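Local structure of acetyl-xylan esterase (Streptomyces lividans, 2CC0) at residues A[21-26]-A[50-55]; A[86-89]-A[95-98]. The protein probably removes acetyl groups from xylan in plant cell walls, as a metal-dependent family 4 carbohydrate esterase that carries a zinc ion. All blocks are in the same frame, centred on the assembly; numbering follows the deposited sequence.

Contact 1 (A[21-26]-A[50-55]); sequences SLLNAL and RAQVDA
Leu-23 reaches from helix 19-28 onto helix 46-54 and makes every close contact between 21-26 and 50-55. The contact is van der Waals throughout. Leu-23 CD1 lies 3.8 Å from Ala-51 CB. On the same residue's backbone, Leu-23 CD1 comes to 3.5 Å from the carbonyl carbon, Ala-51 C. The methyl therefore rests on main chain as well as side chain. The second methyl serves another part of the surface: Leu-23 CD2 is 4.0 Å from Gln-52 CA and equally near Ala-55 CB. Lower on the side chain, Leu-23 CB meets Ala-55 CB at 3.9 Å. The small alanines let the backbones approach, and the CA atoms of Leu-23 and Ala-55 are 6.1 Å apart. Leu-23 CB already points at the other helix, and with CG anti to the carbonyl carbon (chi1 -66°) the two methyls spread over Ala-51 and Gln-52.

Gln-52 contributes its aliphatic part. Its CG lies 4.0 Å from Leu-23 CD1, while the chain runs on extended (chi2 166°) to an amide whose OE1 accepts a hydrogen bond from Asn-37 ND2. With an alanine at Leu-23 the touch on Ala-55 would remain through CB, but losing both methyls would probably open a gap beside Ala-51 and uncover the Gln-52 methylene.

Between these two segments no polar pair forms. Within 50-55, Arg-50 NH2 and Asp-54 OD1 form a salt bridge of 3.2 Å with weak hydrogen-bond geometry, and Arg-50 NH1 is bonded to Gly-92 O.

Met-35 of strand 34-37 touches both Leu-23 and Gln-52, so the contact joins two helices that pack over the parallel sheet of the polysaccharide deacetylase domain. The join depends on fit and on burial of Leu-23, not on directional bonds.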
# COMPACT_ATOMS: atom_id res chain seq x y z
N SER A 21 -22.61 -3.25 -19.09
CA SER A 21 -23.45 -2.24 -18.44
C SER A 21 -22.64 -1.38 -17.46
O SER A 21 -22.78 -0.17 -17.45
CB SER A 21 -24.62 -2.89 -17.71
OG SER A 21 -25.52 -3.46 -18.66
N LEU A 22 -21.77 -2.04 -16.69
CA LEU A 22 -20.90 -1.33 -15.76
C LEU A 22 -19.94 -0.40 -16.51
O LEU A 22 -19.76 0.75 -16.12
CB LEU A 22 -20.11 -2.35 -14.92
CG LEU A 22 -19.15 -1.81 -13.84
CD1 LEU A 22 -19.88 -0.92 -12.82
CD2 LEU A 22 -18.45 -2.98 -13.13
N LEU A 23 -19.32 -0.91 -17.57
CA LEU A 23 -18.37 -0.10 -18.33
C LEU A 23 -19.07 1.13 -18.92
O LEU A 23 -18.52 2.24 -18.88
CB LEU A 23 -17.73 -0.92 -19.45
CG LEU A 23 -16.84 -2.08 -19.04
CD1 LEU A 23 -16.36 -2.81 -20.32
CD2 LEU A 23 -15.63 -1.60 -18.21
N ASN A 24 -20.27 0.92 -19.46
CA ASN A 24 -21.05 2.02 -20.03
C ASN A 24 -21.36 3.09 -18.98
O ASN A 24 -21.21 4.27 -19.23
CB ASN A 24 -22.33 1.50 -20.68
CG ASN A 24 -22.07 0.74 -21.96
OD1 ASN A 24 -20.96 0.77 -22.53
ND2 ASN A 24 -23.09 0.03 -22.43
N ALA A 25 -21.77 2.66 -17.79
CA ALA A 25 -22.02 3.58 -16.68
C ALA A 25 -20.77 4.35 -16.28
O ALA A 25 -20.80 5.57 -16.11
CB ALA A 25 -22.62 2.86 -15.49
N LEU A 26 -19.65 3.63 -16.11
CA LEU A 26 -18.40 4.30 -15.76
C LEU A 26 -18.02 5.37 -16.80
O LEU A 26 -17.79 6.52 -16.44
CB LEU A 26 -17.26 3.29 -15.58
CG LEU A 26 -17.39 2.36 -14.37
CD1 LEU A 26 -16.50 1.13 -14.59
CD2 LEU A 26 -17.02 3.10 -13.05
N ARG A 50 -11.32 -6.89 -23.86
CA ARG A 50 -11.07 -5.74 -24.74
C ARG A 50 -12.03 -4.58 -24.46
O ARG A 50 -11.64 -3.41 -24.53
CB ARG A 50 -11.19 -6.13 -26.22
CG ARG A 50 -9.93 -6.75 -26.78
CD ARG A 50 -8.68 -5.84 -26.67
NE ARG A 50 -8.80 -4.49 -27.23
CZ ARG A 50 -7.78 -3.63 -27.29
NH1 ARG A 50 -6.58 -4.00 -26.85
NH2 ARG A 50 -7.95 -2.41 -27.80
N ALA A 51 -13.29 -4.90 -24.15
CA ALA A 51 -14.29 -3.86 -23.90
C ALA A 51 -13.86 -3.02 -22.69
O ALA A 51 -14.02 -1.81 -22.67
CB ALA A 51 -15.69 -4.45 -23.69
N GLN A 52 -13.23 -3.67 -21.71
CA GLN A 52 -12.73 -2.93 -20.54
C GLN A 52 -11.66 -1.92 -20.97
O GLN A 52 -11.68 -0.75 -20.55
CB GLN A 52 -12.16 -3.88 -19.49
CG GLN A 52 -13.22 -4.82 -18.94
CD GLN A 52 -12.60 -5.96 -18.16
OE1 GLN A 52 -11.48 -6.45 -18.45
NE2 GLN A 52 -13.32 -6.39 -17.14
N VAL A 53 -10.74 -2.38 -21.80
CA VAL A 53 -9.66 -1.50 -22.32
C VAL A 53 -10.27 -0.34 -23.10
O VAL A 53 -9.89 0.85 -22.89
CB VAL A 53 -8.66 -2.30 -23.18
CG1 VAL A 53 -7.56 -1.37 -23.75
CG2 VAL A 53 -8.04 -3.45 -22.35
N ASP A 54 -11.20 -0.66 -24.00
CA ASP A 54 -11.82 0.37 -24.85
C ASP A 54 -12.68 1.38 -24.09
O ASP A 54 -12.92 2.51 -24.57
CB ASP A 54 -12.64 -0.31 -25.94
CG ASP A 54 -11.77 -1.02 -26.98
OD1 ASP A 54 -10.54 -0.76 -27.07
OD2 ASP A 54 -12.35 -1.84 -27.73
N ALA A 55 -13.11 0.99 -22.89
CA ALA A 55 -13.85 1.88 -22.00
C ALA A 55 -12.95 2.80 -21.18
O ALA A 55 -13.44 3.70 -20.50
CB ALA A 55 -14.74 1.06 -21.09

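Contact 2 (A[86-89]-A[95-98]); sequences QAIA and TPKL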
# COMPACT_ATOMS: atom_id res chain seq x y z
N GLN A 86 -1.47 -14.98 -18.88
CA GLN A 86 -1.62 -15.46 -20.26
C GLN A 86 -3.03 -15.19 -20.80
O GLN A 86 -3.19 -14.75 -21.94
CB GLN A 86 -1.30 -16.96 -20.30
CG GLN A 86 0.18 -17.30 -20.05
CD GLN A 86 0.39 -18.71 -19.48
OE1 GLN A 86 -0.52 -19.54 -19.49
NE2 GLN A 86 1.60 -18.96 -18.95
N ALA A 87 -4.05 -15.44 -19.99
CA ALA A 87 -5.43 -15.27 -20.47
C ALA A 87 -5.75 -13.80 -20.74
O ALA A 87 -6.39 -13.45 -21.74
CB ALA A 87 -6.45 -15.88 -19.50
N ILE A 88 -5.31 -12.92 -19.83
CA ILE A 88 -5.58 -11.50 -20.01
C ILE A 88 -4.81 -10.93 -21.22
O ILE A 88 -5.39 -10.22 -22.07
CB ILE A 88 -5.33 -10.70 -18.70
CG1 ILE A 88 -6.33 -11.19 -17.63
CG2 ILE A 88 -5.39 -9.20 -18.96
CD1 ILE A 88 -5.99 -10.73 -16.19
N ALA A 89 -3.53 -11.26 -21.30
CA ALA A 89 -2.73 -10.81 -22.44
C ALA A 89 -3.28 -11.33 -23.76
O ALA A 89 -3.38 -10.58 -24.75
CB ALA A 89 -1.28 -11.24 -22.24
N THR A 95 -0.42 -7.13 -20.41
CA THR A 95 0.16 -8.00 -19.41
C THR A 95 0.05 -7.27 -18.07
O THR A 95 0.69 -6.23 -17.87
CB THR A 95 1.64 -8.28 -19.74
OG1 THR A 95 1.69 -9.00 -20.98
CG2 THR A 95 2.31 -9.13 -18.66
N PRO A 96 -0.81 -7.78 -17.17
CA PRO A 96 -1.00 -7.05 -15.90
C PRO A 96 0.27 -6.80 -15.09
O PRO A 96 1.20 -7.61 -15.08
CB PRO A 96 -1.95 -7.97 -15.09
CG PRO A 96 -2.70 -8.74 -16.15
CD PRO A 96 -1.66 -8.98 -17.27
N LYS A 97 0.28 -5.65 -14.41
CA LYS A 97 1.33 -5.35 -13.44
C LYS A 97 0.83 -5.39 -12.01
O LYS A 97 1.63 -5.27 -11.08
CB LYS A 97 1.97 -3.96 -13.70
CG LYS A 97 2.73 -3.83 -15.04
CD LYS A 97 3.84 -4.84 -15.21
CE LYS A 97 4.92 -4.71 -14.16
NZ LYS A 97 5.97 -5.76 -14.26
N LEU A 98 -0.49 -5.59 -11.84
CA LEU A 98 -1.13 -5.61 -10.51
C LEU A 98 -1.85 -6.93 -10.26
O LEU A 98 -2.45 -7.51 -11.17
CB LEU A 98 -2.17 -4.49 -10.40
CG LEU A 98 -1.69 -3.08 -10.75
CD1 LEU A 98 -2.86 -2.13 -10.70
CD2 LEU A 98 -0.52 -2.63 -9.84
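Ile-88 and Pro-96 carry the contact between the end of helix 74-90 and the loop that follows it. Both branches of the isoleucine meet one corner of the proline ring. Ile-88 CD1 lies 3.8 Å from Pro-96 CG, and Ile-88 CG2 is 3.9 Å from the same carbon. The ring carbon thus sits against two methyls at once. Ile-88 CG2 also approaches the neighbouring ring atom, Pro-96 CD, at 4.1 Å.

The torsions account for this grip. In Ile-88, CG1 stands beside the backbone N (chi1 -64°), with CG2 opposite that N. The outer arm is extended (chi2 167°) and carries CD1 out to the ring. Pro-96 has its ring puckered with C-gamma exo, and CG is the ring atom that approaches Ile-88 most closely. The two side chains pass each other at a slant.

In the fold, the NodB-type distorted (beta/alpha) barrel of family 4 carbohydrate esterases, 95-98 belongs to the link from helix 74-90 to strand 98-99. Five residues separate the two segments. Ile-88 also touches Val-59 of strand 58-61 and Ala-42 of helix 39-44, so the proline adds one more wall to a buried side chain. A hydrogen bond from the side chain of Gln-85 on the helix to Pro-96 O ties the loop back as well.

Nearer the surface, Ala-89 and Thr-95 meet more lightly. Their CA atoms are 5.0 Å apart, although the side chain of Thr-95 starts out away from the helix. Thr-95 OG1 is set beside its backbone N (chi1 -64°) and lies 3.9 Å from Ala-89 CB. This is a van der Waals approach of a hydroxyl oxygen to a methyl, at the more exposed side of the contact.

Contact 1 lies wholly earlier in the chain than contact 2. Their centres are about 17 Å apart and their nearest atoms about 7 Å, so they do not touch. Strands 34-37 and 58-61 connect them: these neighbours pair in parallel in the main sheet, and contact 1 meets the first through Met-35, contact 2 the second through Val-59. The zinc ion, held by Asp-13, His-62 and His-66, is about 13 Å from the side chain of Gln-52 and about 12 Å from that of Ile-88. Neither contact reaches the metal.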